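Local coordinates for protein SYE1 (Shewanella oneidensis, PDB 4AWT) that binds FMN and probably reduces carbon-carbon double bonds at the expense of NADH or NADPH, at residues A30-P33 with G34-A37; E343-P346 with A347-F350; G352-K355 with G356-Y360. The protein carries 1 engineered substitution. All coordinates share one frame; numbering follows the deposited sequence.

Interaction 1. Residues A30-P33 with G34-A37; sequences ASQP and GDVA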
# COMPACT_ATOMS: atom_id res chain seq x y z
N ALA A 30 -0.44 -13.88 -8.55
CA ALA A 30 0.62 -14.70 -8.03
C ALA A 30 0.38 -16.17 -8.38
O ALA A 30 -0.72 -16.67 -8.43
CB ALA A 30 0.70 -14.54 -6.51
N SER A 31 1.52 -16.85 -8.62
CA SER A 31 1.47 -18.26 -8.99
C SER A 31 0.97 -19.13 -7.86
O SER A 31 1.26 -18.90 -6.69
CB SER A 31 2.86 -18.72 -9.43
OG SER A 31 3.22 -18.06 -10.62
N GLN A 32 0.27 -20.18 -8.27
CA GLN A 32 -0.34 -21.14 -7.40
C GLN A 32 0.29 -22.53 -7.67
O GLN A 32 0.56 -22.88 -8.81
CB GLN A 32 -1.86 -21.23 -7.68
CG GLN A 32 -2.52 -19.83 -7.51
CD GLN A 32 -2.26 -19.29 -6.13
OE1 GLN A 32 -2.48 -20.01 -5.12
NE2 GLN A 32 -1.80 -18.06 -5.99
N PRO A 33 0.54 -23.36 -6.68
CA PRO A 33 0.27 -23.04 -5.29
C PRO A 33 1.42 -22.15 -4.83
O PRO A 33 2.48 -22.05 -5.46
CB PRO A 33 0.31 -24.43 -4.63
CG PRO A 33 1.30 -25.19 -5.47
CD PRO A 33 1.12 -24.73 -6.86
N GLY A 34 1.19 -21.50 -3.73
CA GLY A 34 2.26 -20.84 -3.00
C GLY A 34 2.22 -19.33 -3.00
O GLY A 34 3.03 -18.73 -2.25
N ASP A 35 1.34 -18.70 -3.77
CA ASP A 35 1.23 -17.25 -3.79
C ASP A 35 2.56 -16.59 -4.09
O ASP A 35 3.04 -15.69 -3.38
CB ASP A 35 0.61 -16.71 -2.50
CG ASP A 35 -0.85 -17.06 -2.32
OD1 ASP A 35 -1.57 -17.24 -3.32
OD2 ASP A 35 -1.27 -17.08 -1.14
N VAL A 36 3.17 -16.99 -5.23
CA VAL A 36 4.52 -16.61 -5.55
C VAL A 36 4.55 -15.56 -6.66
O VAL A 36 4.00 -15.79 -7.76
CB VAL A 36 5.35 -17.84 -5.97
CG1 VAL A 36 6.79 -17.47 -6.04
CG2 VAL A 36 5.12 -19.02 -5.00
N ALA A 37 5.21 -14.44 -6.42
CA ALA A 37 5.44 -13.46 -7.48
C ALA A 37 6.21 -14.15 -8.64
O ALA A 37 6.98 -15.06 -8.42
CB ALA A 37 6.26 -12.30 -6.96

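Interaction 2. Residues E343-P346 with A347-F350; sequences EHVP and ATLF. With BOG (octyl beta-D-glucopyranoside), chain D; FMN (flavin mononucleotide), chain B.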
# COMPACT_ATOMS: atom_id res chain seq x y z
N GLU A 343 -7.61 3.74 -21.02
CA GLU A 343 -8.32 3.39 -19.81
C GLU A 343 -8.27 1.88 -19.57
O GLU A 343 -8.23 1.07 -20.50
CB GLU A 343 -9.79 3.84 -19.78
CG GLU A 343 -9.98 5.36 -19.74
CD GLU A 343 -11.42 5.76 -19.51
OE1 GLU A 343 -12.22 5.92 -20.44
OE2 GLU A 343 -11.75 5.90 -18.31
N HIS A 344 -8.25 1.53 -18.28
CA HIS A 344 -8.14 0.15 -17.89
C HIS A 344 -9.48 -0.58 -17.99
O HIS A 344 -10.57 0.03 -17.92
CB HIS A 344 -7.61 0.01 -16.46
CG HIS A 344 -8.59 0.34 -15.39
ND1 HIS A 344 -8.83 1.60 -14.95
CD2 HIS A 344 -9.44 -0.48 -14.71
CE1 HIS A 344 -9.79 1.54 -14.03
NE2 HIS A 344 -10.18 0.28 -13.85
N VAL A 345 -9.38 -1.90 -18.07
CA VAL A 345 -10.52 -2.82 -18.12
C VAL A 345 -10.77 -3.39 -16.72
O VAL A 345 -9.93 -4.19 -16.24
CB VAL A 345 -10.26 -3.93 -19.11
CG1 VAL A 345 -11.43 -4.89 -19.13
CG2 VAL A 345 -10.08 -3.33 -20.52
N PRO A 346 -11.84 -3.01 -16.04
CA PRO A 346 -12.07 -3.56 -14.70
C PRO A 346 -12.05 -5.04 -14.64
O PRO A 346 -11.55 -5.64 -13.63
CB PRO A 346 -13.44 -2.94 -14.32
CG PRO A 346 -13.44 -1.63 -15.07
CD PRO A 346 -12.78 -1.92 -16.37
N ALA A 347 -12.59 -5.73 -15.65
CA ALA A 347 -12.68 -7.18 -15.58
C ALA A 347 -11.36 -7.89 -15.54
O ALA A 347 -11.34 -9.08 -15.16
CB ALA A 347 -13.46 -7.69 -16.82
N THR A 348 -10.24 -7.27 -15.88
CA THR A 348 -8.94 -7.92 -15.85
C THR A 348 -8.04 -7.31 -14.80
O THR A 348 -6.81 -7.54 -14.77
CB THR A 348 -8.29 -7.94 -17.23
OG1 THR A 348 -8.22 -6.60 -17.69
CG2 THR A 348 -9.09 -8.79 -18.20
N LEU A 349 -8.59 -6.56 -13.85
CA LEU A 349 -7.80 -6.04 -12.73
C LEU A 349 -7.21 -7.18 -11.90
O LEU A 349 -6.07 -7.09 -11.48
CB LEU A 349 -8.59 -5.10 -11.88
CG LEU A 349 -8.86 -3.74 -12.53
CD1 LEU A 349 -9.77 -2.93 -11.68
CD2 LEU A 349 -7.57 -2.97 -12.77
N PHE A 350 -8.02 -8.20 -11.60
CA PHE A 350 -7.71 -9.20 -10.62
C PHE A 350 -7.77 -10.59 -11.22
O PHE A 350 -8.80 -10.96 -11.81
CB PHE A 350 -8.69 -9.15 -9.42
CG PHE A 350 -8.81 -7.79 -8.82
CD1 PHE A 350 -7.73 -7.18 -8.22
CD2 PHE A 350 -9.99 -7.12 -8.87
CE1 PHE A 350 -7.84 -5.94 -7.65
CE2 PHE A 350 -10.12 -5.88 -8.32
CZ PHE A 350 -9.04 -5.30 -7.71
C1 BOG D . -9.81 -4.05 -3.62
O1 BOG D . -10.67 -4.09 -4.72
C2 BOG D . -8.43 -4.54 -3.96
O2 BOG D . -8.44 -5.91 -4.30
C3 BOG D . -7.45 -4.39 -2.78
O3 BOG D . -6.14 -4.64 -3.21
C4 BOG D . -7.49 -2.93 -2.32
O4 BOG D . -6.67 -2.79 -1.21
C5 BOG D . -8.91 -2.46 -2.03
O5 BOG D . -9.65 -2.65 -3.22
C6 BOG D . -8.95 -1.01 -1.62
O6 BOG D . -10.30 -0.74 -1.29
C1' BOG D . -12.04 -4.20 -4.39
C2' BOG D . -12.97 -4.42 -5.58
C3' BOG D . -12.72 -3.51 -6.74
C4' BOG D . -13.77 -3.32 -7.83
C5' BOG D . -13.13 -3.75 -9.16
C6' BOG D . -13.77 -5.04 -9.67
C7' BOG D . -13.10 -5.47 -10.99
C8' BOG D . -14.11 -6.36 -11.70
N1 FMN B . -3.70 0.37 -2.39
C2 FMN B . -2.83 -0.19 -1.56
O2 FMN B . -2.30 0.45 -0.61
N3 FMN B . -2.47 -1.52 -1.72
C4 FMN B . -2.98 -2.33 -2.73
O4 FMN B . -2.52 -3.49 -2.86
C4A FMN B . -3.97 -1.75 -3.52
N5 FMN B . -4.61 -2.51 -4.50
C5A FMN B . -5.28 -1.81 -5.54
C6 FMN B . -5.70 -2.48 -6.66
C7 FMN B . -6.34 -1.81 -7.73
C7M FMN B . -6.65 -2.59 -8.98
C8 FMN B . -6.58 -0.48 -7.60
C8M FMN B . -7.23 0.32 -8.72
C9 FMN B . -6.17 0.22 -6.45
C9A FMN B . -5.50 -0.43 -5.41
N10 FMN B . -5.04 0.27 -4.28
C10 FMN B . -4.22 -0.37 -3.37
C1' FMN B . -5.23 1.72 -4.20
C2' FMN B . -4.28 2.52 -5.12
O2' FMN B . -2.95 2.45 -4.64
C3' FMN B . -4.64 3.99 -5.18
O3' FMN B . -4.45 4.64 -3.93
C4' FMN B . -6.06 4.30 -5.69
O4' FMN B . -6.39 3.52 -6.82
C5' FMN B . -6.29 5.78 -5.92
O5' FMN B . -5.42 6.29 -6.95
P FMN B . -5.99 6.47 -8.45
O1P FMN B . -6.24 5.08 -8.98
O2P FMN B . -7.26 7.29 -8.36
O3P FMN B . -4.86 7.18 -9.15
O HOH W 1 -10.83 -8.50 -12.21

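Interaction 3. Residues G352-K355 with G356-Y360; sequences GGEK and GLTDY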
# COMPACT_ATOMS: atom_id res chain seq x y z
N GLY A 352 -6.45 -14.07 -13.44
CA GLY A 352 -6.07 -14.29 -14.83
C GLY A 352 -4.59 -14.26 -15.05
O GLY A 352 -3.75 -14.56 -14.16
N GLY A 353 -4.19 -13.88 -16.22
CA GLY A 353 -2.82 -13.95 -16.69
C GLY A 353 -2.38 -12.64 -17.29
O GLY A 353 -2.66 -11.55 -16.79
N GLU A 354 -1.61 -12.76 -18.40
CA GLU A 354 -1.03 -11.61 -18.99
C GLU A 354 -2.02 -10.63 -19.59
O GLU A 354 -1.74 -9.44 -19.70
CB GLU A 354 -0.02 -12.00 -20.07
CG GLU A 354 1.27 -12.46 -19.46
CD GLU A 354 2.57 -12.22 -20.15
OE1 GLU A 354 3.30 -11.15 -20.16
OE2 GLU A 354 2.80 -13.35 -20.69
N LYS A 355 -3.18 -11.13 -20.02
CA LYS A 355 -4.17 -10.24 -20.64
C LYS A 355 -4.68 -9.26 -19.60
O LYS A 355 -5.13 -9.62 -18.51
CB LYS A 355 -5.29 -11.08 -21.25
CG LYS A 355 -4.87 -11.85 -22.44
CD LYS A 355 -6.02 -12.69 -23.02
CE LYS A 355 -5.63 -13.34 -24.33
NZ LYS A 355 -6.84 -13.53 -25.17
N GLY A 356 -4.61 -7.98 -19.96
CA GLY A 356 -4.97 -6.94 -19.04
C GLY A 356 -3.93 -6.67 -17.98
O GLY A 356 -4.22 -5.95 -17.03
N LEU A 357 -2.74 -7.20 -18.16
CA LEU A 357 -1.61 -7.00 -17.26
C LEU A 357 -0.44 -6.42 -18.02
O LEU A 357 -0.01 -5.28 -17.78
CB LEU A 357 -1.23 -8.28 -16.52
CG LEU A 357 -0.15 -8.10 -15.47
CD1 LEU A 357 -0.70 -7.46 -14.20
CD2 LEU A 357 0.53 -9.43 -15.17
N THR A 358 0.11 -7.18 -18.97
CA THR A 358 1.30 -6.82 -19.68
C THR A 358 1.09 -6.46 -21.14
O THR A 358 2.04 -6.15 -21.85
CB THR A 358 2.36 -7.95 -19.64
OG1 THR A 358 1.73 -9.11 -20.18
CG2 THR A 358 2.81 -8.22 -18.23
N ASP A 359 -0.17 -6.45 -21.59
CA ASP A 359 -0.50 -6.22 -23.00
C ASP A 359 -1.16 -4.89 -23.24
O ASP A 359 -1.69 -4.67 -24.34
CB ASP A 359 -1.30 -7.37 -23.59
CG ASP A 359 -2.63 -7.57 -22.98
OD1 ASP A 359 -2.95 -6.88 -22.01
OD2 ASP A 359 -3.37 -8.49 -23.47
N TYR A 360 -1.09 -3.93 -22.31
CA TYR A 360 -1.41 -2.56 -22.60
C TYR A 360 -0.23 -1.94 -23.32
O TYR A 360 0.88 -1.94 -22.75
CB TYR A 360 -1.74 -1.78 -21.36
CG TYR A 360 -3.02 -2.09 -20.66
CD1 TYR A 360 -4.23 -1.53 -21.08
CD2 TYR A 360 -3.06 -2.93 -19.56
CE1 TYR A 360 -5.41 -1.76 -20.40
CE2 TYR A 360 -4.24 -3.20 -18.90
CZ TYR A 360 -5.40 -2.60 -19.31
OH TYR A 360 -6.60 -2.80 -18.64

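Interaction 1. Residues A30-P33 with G34-A37
Gln-32 folds its side chain back over the turn to reach Asp-35, tying together a tight hairpin in the loop between the first barrel strand, 20-22, and helix 39-46. The hairpin has a single antiparallel hydrogen-bonded pair, Ser-31 with Val-36, and a G1 beta bulge, because Asp-35 and Val-36 both face Ser-31. Its bend carries a cis peptide before Pro-33, with backbone angles at Gln-32 and Pro-33 close to those of a type VIb turn. Gly-34 follows with a positive phi of 112°, which glycine takes easily.

The Gln-32 chain kinks at CG (chi2 -57°), and this turns the amide inward. There Gln-32 NE2 makes a nearly straight bond of 2.8 Å to Asp-35 OD1. A second bond runs from Gln-32 NE2 to Ala-30 O, at 3.0 Å. Both acceptors lie close to the amide plane, which should hold that group against rotation. The carboxylate is turned 57° from the amide and receives NE2 on the anti lone pair of OD1. Its other oxygen, OD2, forms a salt bridge with Lys-66, so the aspartate is gripped through both oxygens.

Two backbone bonds close the bridge: Ser-31 N to Val-36 O at 2.8 Å, and Val-36 N to Ser-31 O at 3.1 Å. Beside them the methyl of Ala-30 presses on the backbone of the bulge, CB lying 3.7 Å from Asp-35 C. Ser-31 directs its hydroxyl to Asn-38 at the foot of the hairpin, while Gly-34 O takes a hydrogen bond from Gln-79 in helix 77-92. On Val-36, the CG2 branch is the one that leans back along the turn, ending 4.0 Å from Pro-33 O.

Interaction 2. Residues E343-P346 with A347-F350
His-344 and Leu-349 cross at an angle, CD2 of the imidazole lying 3.7 Å from the leucine's CD2 methyl, while CD1 of Leu-349 spreads over Pro-346. The same CD2 methyl rests 3.9 Å from C7M of the flavin, on its dimethylbenzene edge. Phe-350 reaches that methyl too, CE1 to C7M being 3.8 Å, and one face of its ring is covered by CB of Leu-349. Leu-349 and Phe-350 thus form part of the FMN pocket. The octyl glucoside runs past Phe-350: C6' sits at the ring edge, and sugar O2 approaches CE1 obliquely.

Behind these side chains the backbone makes a short 3-10 turn at Pro-346 and Ala-347, in the tail that follows helix 331-337, the last helix of the TIM-barrel chain. Thr-348 N bonds to Val-345 O and Leu-349 N to Pro-346 O, each at 3.1 Å. A water accepts from Phe-350 N at 2.9 Å. Further out, Arg-27 takes the carbonyl oxygens of both Thr-348 and Leu-349, Arg-29 that of Thr-348, and His-344 packs on Arg-323 and Ile-326 of helix 323-327.

Interaction 3. Residues G352-K355 with G356-Y360
Glu-354 and Thr-358 face each other across a compact turn and are joined through both backbone and side chains. The backbone oxygen of Glu-354 accepts twice. Leu-357 N reaches it at 2.9 Å from well above the carbonyl plane, closing a type II beta turn with Lys-355 and Gly-356 at its corners; the positive phi of Gly-356 suits the second corner. Thr-358 N comes to the same oxygen at 3.0 Å, lying in the carbonyl plane, so the two donors arrive from different directions.

The side chains add a third link. Thr-358 OG1 gives its proton to Glu-354 OE1 in a short bond of 2.6 Å, meeting the carboxylate on its anti side and 32° out of its plane. Thr-358 can do this because its hydroxyl stands between the backbone N and the carbonyl carbon (chi1 57°), turned to the glutamate, which bends at chi2 to bring its acid group round.

The N-H of Gly-356 has a partner too: it donates to Asp-359 OD1 at 2.9 Å, on the syn side. OD2 of that aspartate lies 3.4 Å from Lys-355 CA, but the lysine extends away, and NZ stays 6.4 Å from OD2, so the two charges are near without pairing. Two further carbonyls are held by arginines: Gly-353 O by Arg-29 and Gly-356 O by Arg-27. Leu-357 meanwhile packs on Met-40 and Tyr-44 of helix 39-46, joining this part of the C-terminal tail to the helix after the first barrel strand.

Glu-354 and Asp-359 each accept a hydrogen bond from a neutral donor, Thr-358 OG1 and Gly-356 N, which is consistent with both carboxylates being ionised, and their bonds fix the turn without a salt bridge between its side chains.

Overall arrangement
The three contacts come in series along the chain, one near its start and two near its end, all in loops of one TIM barrel. Interaction 1 sits between strand 20-22 and helix 39-46; interactions 2 and 3 follow helix 331-337. The centres of interactions 2 and 3 lie about 9 Å apart, and the two touch: Tyr-360 OH probably bonds to Val-345 N at 3.0 Å, and Thr-348 packs on Gly-356. Interaction 1 stands apart, about 20 Å from interaction 2 and 17 Å from interaction 3, centre to centre. Arg-27 and Arg-29, just before it in sequence, hold carbonyls of both tail segments, linking the first barrel loop to the tail that borders the flavin.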